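Local coordinates for hypothetical protein yiiM (Escherichia coli, PDB 1O65) that is a MOSC-family protein that probably binds molybdenum and acts as an oxidoreductase on nitrogenous compounds, at residues C70-E75 with F96-S101; V125-S130 with S210-R215; D114-G119 with L172-R177. One frame throughout, in Å; residues are numbered along the deposited sequence.

Three joints of one curled mixed sheet are made here by different chemistry. Contact 1 pairs the parallel strands of a beta-alpha-beta unit, contact 3 pairs antiparallel strands through a bulge, and contact 2 fastens helix 211-223 to strand 121-128, which follows strand 115-118 in the chain and pairs with it. The centres lie about 17 Å apart for contacts 1 and 2 and for contacts 1 and 3, and about 18 Å for contacts 2 and 3. Side-chain and backbone contacts bridge the intervals: L100 CD2 packs 3.4 Å from W118 CH2, R129 NH2 reaches F96 O at 2.7 Å, probably as a hydrogen bond, and V125 N likewise meets D114 O at 2.9 Å.

Contact 1 of 3, residues C70-E75 with F96-S101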
loop_
_atom_site.group_PDB
_atom_site.type_symbol
_atom_site.label_atom_id
_atom_site.label_comp_id
_atom_site.label_asym_id
_atom_site.label_seq_id
_atom_site.Cartn_x
_atom_site.Cartn_y
_atom_site.Cartn_z
ATOM N N CYS A 70 -5.450 2.912 1.083
ATOM C CA CYS A 70 -4.031 3.109 0.802
ATOM C C CYS A 70 -3.297 3.441 2.104
ATOM O O CYS A 70 -3.771 4.324 2.838
ATOM C CB CYS A 70 -3.863 4.268 -0.192
ATOM S SG CYS A 70 -2.109 4.714 -0.488
ATOM N N HIS A 71 -2.180 2.806 2.373
ATOM C CA HIS A 71 -1.441 3.047 3.607
ATOM C C HIS A 71 -0.061 3.626 3.322
ATOM O O HIS A 71 0.619 3.105 2.435
ATOM C CB HIS A 71 -1.212 1.677 4.317
ATOM C CG HIS A 71 -0.852 1.809 5.758
ATOM N ND1 HIS A 71 -1.612 1.229 6.772
ATOM C CD2 HIS A 71 0.139 2.498 6.377
ATOM C CE1 HIS A 71 -1.090 1.550 7.943
ATOM N NE2 HIS A 71 -0.029 2.311 7.732
ATOM N N TYR A 72 0.390 4.626 4.080
ATOM C CA TYR A 72 1.771 5.103 3.886
ATOM C C TYR A 72 2.410 5.314 5.258
ATOM O O TYR A 72 1.885 5.967 6.168
ATOM C CB TYR A 72 1.885 6.316 3.000
ATOM C CG TYR A 72 3.241 6.530 2.357
ATOM C CD1 TYR A 72 3.698 5.696 1.348
ATOM C CD2 TYR A 72 4.074 7.582 2.751
ATOM C CE1 TYR A 72 4.925 5.871 0.743
ATOM C CE2 TYR A 72 5.299 7.765 2.152
ATOM C CZ TYR A 72 5.726 6.915 1.148
ATOM O OH TYR A 72 6.960 7.103 0.562
ATOM N N PRO A 73 3.540 4.658 5.466
ATOM C CA PRO A 73 4.223 4.787 6.745
ATOM C C PRO A 73 4.776 6.186 6.910
ATOM O O PRO A 73 5.497 6.693 6.013
ATOM C CB PRO A 73 5.317 3.740 6.692
ATOM C CG PRO A 73 4.926 2.790 5.590
ATOM C CD PRO A 73 4.113 3.599 4.612
ATOM N N ARG A 74 4.488 6.828 8.043
ATOM C CA ARG A 74 5.106 8.129 8.320
ATOM C C ARG A 74 6.630 8.006 8.381
ATOM O O ARG A 74 7.300 9.022 8.131
ATOM C CB ARG A 74 4.621 8.783 9.614
ATOM C CG ARG A 74 3.184 9.295 9.551
ATOM C CD ARG A 74 2.860 10.241 10.711
ATOM N NE ARG A 74 2.652 9.482 11.930
ATOM C CZ ARG A 74 1.641 8.832 12.440
ATOM N NH1 ARG A 74 0.457 8.739 11.849
ATOM N NH2 ARG A 74 1.756 8.220 13.636
ATOM N N GLU A 75 7.211 6.861 8.744
ATOM C CA GLU A 75 8.674 6.738 8.714
ATOM C C GLU A 75 9.267 7.257 7.398
ATOM O O GLU A 75 10.299 7.939 7.418
ATOM C CB GLU A 75 9.095 5.285 8.909
ATOM C CG GLU A 75 8.851 4.653 10.254
ATOM C CD GLU A 75 7.471 4.149 10.585
ATOM O OE1 GLU A 75 6.465 4.482 9.913
ATOM O OE2 GLU A 75 7.346 3.390 11.602
ATOM N N PHE A 96 1.230 11.516 0.017
ATOM C CA PHE A 96 1.258 10.414 -0.948
ATOM C C PHE A 96 -0.115 9.876 -1.279
ATOM O O PHE A 96 -0.188 8.848 -1.964
ATOM C CB PHE A 96 2.198 9.297 -0.447
ATOM C CG PHE A 96 3.650 9.627 -0.704
ATOM C CD1 PHE A 96 4.241 9.332 -1.918
ATOM C CD2 PHE A 96 4.407 10.277 0.255
ATOM C CE1 PHE A 96 5.563 9.656 -2.161
ATOM C CE2 PHE A 96 5.733 10.608 0.024
ATOM C CZ PHE A 96 6.313 10.297 -1.183
ATOM N N GLY A 97 -1.191 10.510 -0.850
ATOM C CA GLY A 97 -2.540 10.063 -1.152
ATOM C C GLY A 97 -3.077 9.001 -0.194
ATOM O O GLY A 97 -4.204 8.515 -0.367
ATOM N N GLU A 98 -2.391 8.696 0.895
ATOM C CA GLU A 98 -2.839 7.675 1.815
ATOM C C GLU A 98 -4.115 7.980 2.573
ATOM O O GLU A 98 -4.493 9.104 2.892
ATOM C CB GLU A 98 -1.723 7.368 2.835
ATOM C CG GLU A 98 -1.415 8.506 3.784
ATOM C CD GLU A 98 -0.257 9.349 3.280
ATOM O OE1 GLU A 98 -0.198 9.592 2.059
ATOM O OE2 GLU A 98 0.603 9.761 4.083
ATOM N N ASN A 99 -4.825 6.898 2.911
ATOM C CA ASN A 99 -6.002 7.014 3.773
ATOM C C ASN A 99 -5.562 6.754 5.219
ATOM O O ASN A 99 -6.108 7.340 6.143
ATOM C CB ASN A 99 -7.066 5.985 3.428
ATOM C CG ASN A 99 -7.497 6.054 1.979
ATOM O OD1 ASN A 99 -7.294 5.076 1.240
ATOM N ND2 ASN A 99 -8.094 7.186 1.606
ATOM N N LEU A 100 -4.583 5.843 5.365
ATOM C CA LEU A 100 -4.123 5.447 6.691
ATOM C C LEU A 100 -2.681 5.849 6.981
ATOM O O LEU A 100 -1.764 5.503 6.255
ATOM C CB LEU A 100 -4.268 3.941 6.882
ATOM C CG LEU A 100 -5.667 3.340 6.738
ATOM C CD1 LEU A 100 -5.666 1.852 7.033
ATOM C CD2 LEU A 100 -6.665 4.063 7.627
ATOM N N SER A 101 -2.472 6.543 8.110
ATOM C CA SER A 101 -1.121 6.997 8.449
ATOM C C SER A 101 -0.745 6.492 9.837
ATOM O O SER A 101 -1.520 6.661 10.775
ATOM C CB SER A 101 -1.016 8.505 8.358
ATOM O OG SER A 101 0.251 8.965 8.804
HETATM O O HOH W 1 1.504 8.607 6.513
HETATM O O HOH W 2 -0.781 7.094 13.948
#
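Y72 and F96 lay their rings over one another in an offset stack, centroids 4.2 Å apart and planes inclined by 26°. The rings are slipped, with Y72 CZ over the centre of the phenyl and CD2 of F96 meeting CE2 of Y72, while F96 CB sits squarely over the tyrosine face. Y72 holds CG anti to its own backbone N (chi1 -158°), which swings the ring to the side where F96 waits; its hydroxyl is bound by W80 and the carbonyl of K153.

H71 turns to the other side of the sheet. L100 CB stands over the imidazole face, 4.1 Å from its centroid, and the ring nitrogens go to Y158 and T102. N99 works as a backbone mimic: N99 OD1 accepts from C70 N at 2.8 Å. C70 O in turn accepts from L100 N and from N99 N. The amide of Y72 then gives a nearly straight bond to L100 O.

E98, bent at chi2 (-95°), brings its carboxylate beside Y72 CB, where OE2 receives a proton from a water that also donates to Y72 O and accepts from S101 OG; Y77 is a further partner. Together with helix 75-83, this parallel pairing of strands 69-73 and 100-102 forms a beta-alpha-beta unit within the MOSC domain.

Contact 2 of 3, residues V125-S130 with S210-R215; sequences VSQPRS and SKSWTR
W213 spreads its indole against the end of a strand, and two consecutive residues, Q127 and P128, cover the same face. Q127 CB stands above the five-membered ring, 3.8 Å from its centroid and only 9° off the normal, while P128 CD lies over the six-membered ring at 3.6 Å. Both are CH-pi contacts, and P128 CG adds an apolar touch to W213 CH2. The proline thus covers the benzo half through CD and CG, and the glutamine stem the pyrrole half.

Beyond its stem Q127 descends past the CD1-NE1 edge of the indole, its amide plane turned 57° from the ring. With CG placed between the backbone N and the carbonyl carbon (chi1 62°) and the chain extended thereafter, OE1 arrives at S210, whose hydroxyl donates to it at 2.8 Å. NE2 turns back to the carbonyl O of P128, at 3.1 Å, so both ends of the amide are engaged and its flip is settled. NE2 also lies close to W213 NE1, but both are donors and the pair is merely a neighbour.

S210 is the N-cap of the helix: its OG accepts from W213 N at 3.2 Å while giving its proton to Q127, and its backbone N donates to S126 O at 2.9 Å. One small residue therefore ties strand to helix and fixes the start of the turn that carries W213.

Helix 211-223 is thereby seated on strand 121-128, with helix 183-191 packed alongside: W191 meets W213 edge-to-face, V183 and A186 touch P128, and L203 of helix 197-204 also packs on the indole.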
loop_
_atom_site.group_PDB
_atom_site.type_symbol
_atom_site.label_atom_id
_atom_site.label_comp_id
_atom_site.label_asym_id
_atom_site.label_seq_id
_atom_site.Cartn_x
_atom_site.Cartn_y
_atom_site.Cartn_z
ATOM N N VAL A 125 -4.194 -6.883 3.492
ATOM C CA VAL A 125 -3.153 -6.299 2.616
ATOM C C VAL A 125 -3.209 -7.025 1.282
ATOM O O VAL A 125 -3.118 -8.247 1.255
ATOM C CB VAL A 125 -1.756 -6.380 3.235
ATOM C CG1 VAL A 125 -0.693 -5.857 2.278
ATOM C CG2 VAL A 125 -1.732 -5.605 4.549
ATOM N N SER A 126 -3.401 -6.283 0.196
ATOM C CA SER A 126 -3.585 -6.940 -1.106
ATOM C C SER A 126 -2.440 -6.738 -2.062
ATOM O O SER A 126 -2.232 -7.532 -2.981
ATOM C CB SER A 126 -4.892 -6.385 -1.713
ATOM O OG SER A 126 -4.623 -5.044 -2.128
ATOM N N GLN A 127 -1.641 -5.685 -1.880
ATOM C CA GLN A 127 -0.496 -5.446 -2.760
ATOM C C GLN A 127 0.298 -4.229 -2.290
ATOM O O GLN A 127 -0.224 -3.379 -1.561
ATOM C CB GLN A 127 -0.976 -5.135 -4.199
ATOM C CG GLN A 127 -1.831 -3.866 -4.275
ATOM C CD GLN A 127 -2.076 -3.425 -5.715
ATOM O OE1 GLN A 127 -2.858 -4.001 -6.470
ATOM N NE2 GLN A 127 -1.341 -2.399 -6.148
ATOM N N PRO A 128 1.554 -4.167 -2.711
ATOM C CA PRO A 128 2.374 -2.973 -2.438
ATOM C C PRO A 128 1.790 -1.856 -3.284
ATOM O O PRO A 128 1.043 -2.182 -4.220
ATOM C CB PRO A 128 3.767 -3.360 -2.858
ATOM C CG PRO A 128 3.763 -4.828 -3.097
ATOM C CD PRO A 128 2.334 -5.245 -3.329
ATOM N N ARG A 129 1.856 -0.603 -2.871
ATOM C CA ARG A 129 1.337 0.493 -3.683
ATOM C C ARG A 129 2.314 0.728 -4.847
ATOM O O ARG A 129 3.537 0.726 -4.664
ATOM C CB ARG A 129 1.128 1.741 -2.838
ATOM C CG ARG A 129 0.521 2.951 -3.579
ATOM C CD ARG A 129 1.650 3.833 -4.134
ATOM N NE ARG A 129 1.142 5.152 -4.519
ATOM C CZ ARG A 129 0.835 6.126 -3.660
ATOM N NH1 ARG A 129 0.984 5.939 -2.344
ATOM N NH2 ARG A 129 0.343 7.265 -4.134
ATOM N N SER A 130 1.797 0.881 -6.025
ATOM C CA SER A 130 2.489 1.109 -7.275
ATOM C C SER A 130 2.719 2.578 -7.610
ATOM O O SER A 130 1.830 3.222 -8.164
ATOM C CB SER A 130 1.595 0.567 -8.420
ATOM O OG SER A 130 2.063 -0.638 -8.939
ATOM N N SER A 210 -3.948 -8.931 -4.811
ATOM C CA SER A 210 -4.930 -8.276 -5.685
ATOM C C SER A 210 -4.958 -8.956 -7.057
ATOM O O SER A 210 -3.914 -9.418 -7.551
ATOM C CB SER A 210 -4.590 -6.795 -5.856
ATOM O OG SER A 210 -3.388 -6.697 -6.602
ATOM N N LYS A 211 -6.113 -8.910 -7.699
ATOM C CA LYS A 211 -6.315 -9.542 -9.005
ATOM C C LYS A 211 -5.338 -8.985 -10.029
ATOM O O LYS A 211 -4.728 -9.740 -10.801
ATOM C CB LYS A 211 -7.743 -9.397 -9.508
ATOM C CG LYS A 211 -8.779 -10.147 -8.679
ATOM C CD LYS A 211 -10.130 -10.051 -9.390
ATOM C CE LYS A 211 -11.159 -10.978 -8.784
ATOM N NZ LYS A 211 -10.988 -11.153 -7.300
ATOM N N SER A 212 -5.121 -7.688 -9.964
ATOM C CA SER A 212 -4.188 -7.050 -10.896
ATOM C C SER A 212 -2.760 -7.538 -10.652
ATOM O O SER A 212 -2.008 -7.742 -11.600
ATOM C CB SER A 212 -4.306 -5.537 -10.780
ATOM O OG SER A 212 -3.576 -5.087 -9.671
ATOM N N TRP A 213 -2.334 -7.753 -9.409
ATOM C CA TRP A 213 -0.967 -8.272 -9.217
ATOM C C TRP A 213 -0.903 -9.731 -9.647
ATOM O O TRP A 213 0.117 -10.160 -10.185
ATOM C CB TRP A 213 -0.479 -8.025 -7.790
ATOM C CG TRP A 213 0.165 -6.678 -7.644
ATOM C CD1 TRP A 213 -0.410 -5.474 -7.931
ATOM C CD2 TRP A 213 1.511 -6.401 -7.235
ATOM N NE1 TRP A 213 0.495 -4.470 -7.701
ATOM C CE2 TRP A 213 1.676 -5.000 -7.281
ATOM C CE3 TRP A 213 2.586 -7.197 -6.847
ATOM C CZ2 TRP A 213 2.867 -4.367 -6.933
ATOM C CZ3 TRP A 213 3.777 -6.572 -6.492
ATOM C CH2 TRP A 213 3.913 -5.175 -6.537
ATOM N N THR A 214 -1.972 -10.503 -9.444
ATOM C CA THR A 214 -2.021 -11.892 -9.895
ATOM C C THR A 214 -1.848 -11.966 -11.412
ATOM O O THR A 214 -1.079 -12.748 -11.971
ATOM C CB THR A 214 -3.377 -12.522 -9.507
ATOM O OG1 THR A 214 -3.446 -12.567 -8.061
ATOM C CG2 THR A 214 -3.509 -13.916 -10.084
ATOM N N ARG A 215 -2.585 -11.089 -12.098
ATOM C CA ARG A 215 -2.531 -10.957 -13.540
ATOM C C ARG A 215 -1.131 -10.619 -14.024
ATOM O O ARG A 215 -0.561 -11.336 -14.852
ATOM C CB ARG A 215 -3.529 -9.861 -13.975
ATOM C CG ARG A 215 -3.527 -9.615 -15.468
ATOM C CD ARG A 215 -4.410 -8.458 -15.861
ATOM N NE ARG A 215 -4.746 -8.443 -17.245
ATOM C CZ ARG A 215 -4.069 -8.398 -18.359
ATOM N NH1 ARG A 215 -2.738 -8.349 -18.365
ATOM N NH2 ARG A 215 -4.745 -8.400 -19.519
#

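Contact 3 of 3, residues D114-G119 with L172-R177; sequences DIFRWG and LELVSR
Strands 115-118 and 172-176 run antiparallel, their axes 4.4 Å apart at closest approach, and a classic beta bulge interrupts the ladder where V175 and S176 both donate their amides to I115 O.

R177 then grips D114 side-on. Its NE meets OD1 at 2.9 Å, close to the guanidinium plane, and NH2 meets OD2 at 3.1 Å, both on the syn side of the carboxylate; OD2 also takes the amide of Y111. R117 seizes E173 in the same two-pronged manner, NH2 to OE1 at 3.0 Å and NE to OE2 at 3.3 Å, but here the carboxylate is approached from above its plane. A bend at chi3 (59°) brings the NE-NH2 edge of the R117 guanidinium round to E173.

On the other face, L174 CD1 sits over the F116 ring, 4.0 Å from its centroid, and L172 CD2 over the pyrrole ring of W118.

A leucine in place of R177 would probably leave the D114 carboxylate without its charged mate. Taken together, the chemistry implies a two-sided joint: apolar packing lies on the F116 and L174 face, while the R117-E173 ion pair occupies the other and the R177-D114 ion pair lies at the end of the ladder next to the bulge.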
loop_
_atom_site.group_PDB
_atom_site.type_symbol
_atom_site.label_atom_id
_atom_site.label_comp_id
_atom_site.label_asym_id
_atom_site.label_seq_id
_atom_site.Cartn_x
_atom_site.Cartn_y
_atom_site.Cartn_z
ATOM N N ASP A 114 -1.902 -9.949 5.214
ATOM C CA ASP A 114 -2.147 -9.648 6.636
ATOM C C ASP A 114 -3.584 -9.148 6.769
ATOM O O ASP A 114 -4.071 -8.395 5.921
ATOM C CB ASP A 114 -1.179 -8.681 7.274
ATOM C CG ASP A 114 0.152 -9.227 7.728
ATOM O OD1 ASP A 114 0.372 -10.444 7.932
ATOM O OD2 ASP A 114 1.062 -8.367 7.914
ATOM N N ILE A 115 -4.255 -9.660 7.791
ATOM C CA ILE A 115 -5.630 -9.258 8.043
ATOM C C ILE A 115 -5.638 -8.511 9.385
ATOM O O ILE A 115 -5.176 -9.036 10.397
ATOM C CB ILE A 115 -6.616 -10.411 8.086
ATOM C CG1 ILE A 115 -6.686 -11.122 6.726
ATOM C CG2 ILE A 115 -8.019 -9.939 8.506
ATOM C CD1 ILE A 115 -7.331 -12.495 6.809
ATOM N N PHE A 116 -6.145 -7.291 9.330
ATOM C CA PHE A 116 -6.230 -6.439 10.489
ATOM C C PHE A 116 -7.709 -6.157 10.831
ATOM O O PHE A 116 -8.536 -6.006 9.936
ATOM C CB PHE A 116 -5.526 -5.110 10.282
ATOM C CG PHE A 116 -4.049 -5.056 10.150
ATOM C CD1 PHE A 116 -3.452 -5.401 8.932
ATOM C CD2 PHE A 116 -3.225 -4.641 11.174
ATOM C CE1 PHE A 116 -2.081 -5.318 8.764
ATOM C CE2 PHE A 116 -1.842 -4.554 11.031
ATOM C CZ PHE A 116 -1.271 -4.902 9.827
ATOM N N ARG A 117 -7.993 -6.156 12.123
ATOM C CA ARG A 117 -9.296 -5.769 12.621
ATOM C C ARG A 117 -9.161 -4.246 12.898
ATOM O O ARG A 117 -8.102 -3.876 13.417
ATOM C CB ARG A 117 -9.746 -6.466 13.901
ATOM C CG ARG A 117 -11.115 -5.966 14.378
ATOM C CD ARG A 117 -11.678 -6.801 15.520
ATOM N NE ARG A 117 -10.791 -6.805 16.671
ATOM C CZ ARG A 117 -10.709 -7.763 17.588
ATOM N NH1 ARG A 117 -11.471 -8.840 17.517
ATOM N NH2 ARG A 117 -9.830 -7.638 18.589
ATOM N N TRP A 118 -10.122 -3.485 12.437
ATOM C CA TRP A 118 -10.166 -2.042 12.592
ATOM C C TRP A 118 -11.605 -1.629 12.934
ATOM O O TRP A 118 -12.485 -1.602 12.075
ATOM C CB TRP A 118 -9.688 -1.314 11.324
ATOM C CG TRP A 118 -9.567 0.175 11.464
ATOM C CD1 TRP A 118 -9.295 0.870 12.617
ATOM C CD2 TRP A 118 -9.646 1.165 10.427
ATOM N NE1 TRP A 118 -9.226 2.212 12.368
ATOM C CE2 TRP A 118 -9.465 2.422 11.033
ATOM C CE3 TRP A 118 -9.895 1.111 9.055
ATOM C CZ2 TRP A 118 -9.500 3.624 10.312
ATOM C CZ3 TRP A 118 -9.944 2.302 8.342
ATOM C CH2 TRP A 118 -9.727 3.535 8.960
ATOM N N GLY A 119 -11.825 -1.450 14.244
ATOM C CA GLY A 119 -13.147 -1.088 14.748
ATOM C C GLY A 119 -14.096 -2.226 14.363
ATOM O O GLY A 119 -13.860 -3.364 14.771
ATOM N N LEU A 172 -5.364 -0.118 14.381
ATOM C CA LEU A 172 -5.285 -1.300 13.522
ATOM C C LEU A 172 -4.765 -2.460 14.387
ATOM O O LEU A 172 -3.777 -2.290 15.096
ATOM C CB LEU A 172 -4.301 -1.128 12.362
ATOM C CG LEU A 172 -4.516 0.085 11.468
ATOM C CD1 LEU A 172 -3.451 0.127 10.376
ATOM C CD2 LEU A 172 -5.922 0.058 10.864
ATOM N N GLU A 173 -5.458 -3.581 14.359
ATOM C CA GLU A 173 -5.035 -4.733 15.161
ATOM C C GLU A 173 -4.759 -5.924 14.246
ATOM O O GLU A 173 -5.665 -6.465 13.601
ATOM C CB GLU A 173 -6.101 -5.121 16.178
ATOM C CG GLU A 173 -6.755 -3.991 16.960
ATOM C CD GLU A 173 -8.096 -4.387 17.545
ATOM O OE1 GLU A 173 -8.103 -5.155 18.523
ATOM O OE2 GLU A 173 -9.162 -3.989 17.029
ATOM N N LEU A 174 -3.507 -6.370 14.242
ATOM C CA LEU A 174 -3.173 -7.518 13.397
ATOM C C LEU A 174 -3.814 -8.764 13.985
ATOM O O LEU A 174 -3.555 -9.105 15.137
ATOM C CB LEU A 174 -1.651 -7.632 13.258
ATOM C CG LEU A 174 -1.190 -8.889 12.493
ATOM C CD1 LEU A 174 -1.328 -8.660 10.994
ATOM C CD2 LEU A 174 0.222 -9.286 12.904
ATOM N N VAL A 175 -4.581 -9.502 13.192
ATOM C CA VAL A 175 -5.259 -10.698 13.702
ATOM C C VAL A 175 -4.828 -11.955 13.009
ATOM O O VAL A 175 -4.814 -13.025 13.641
ATOM C CB VAL A 175 -6.790 -10.522 13.712
ATOM C CG1 VAL A 175 -7.327 -9.944 12.402
ATOM C CG2 VAL A 175 -7.462 -11.865 13.952
ATOM N N SER A 176 -4.514 -11.905 11.704
ATOM C CA SER A 176 -4.021 -13.103 11.030
ATOM C C SER A 176 -2.816 -12.810 10.129
ATOM O O SER A 176 -2.770 -11.823 9.393
ATOM C CB SER A 176 -5.112 -13.794 10.217
ATOM O OG SER A 176 -6.204 -14.224 11.033
ATOM N N ARG A 177 -1.796 -13.659 10.243
ATOM C CA ARG A 177 -0.613 -13.617 9.405
ATOM C C ARG A 177 -0.697 -14.879 8.535
ATOM O O ARG A 177 -0.535 -15.946 9.111
ATOM C CB ARG A 177 0.726 -13.586 10.116
ATOM C CG ARG A 177 1.868 -13.720 9.067
ATOM C CD ARG A 177 2.965 -12.731 9.355
ATOM N NE ARG A 177 2.550 -11.374 9.552
ATOM C CZ ARG A 177 3.245 -10.464 10.226
ATOM N NH1 ARG A 177 4.394 -10.852 10.747
ATOM N NH2 ARG A 177 2.817 -9.220 10.355
HETATM O O HOH W 3 -9.873 -1.565 16.239
#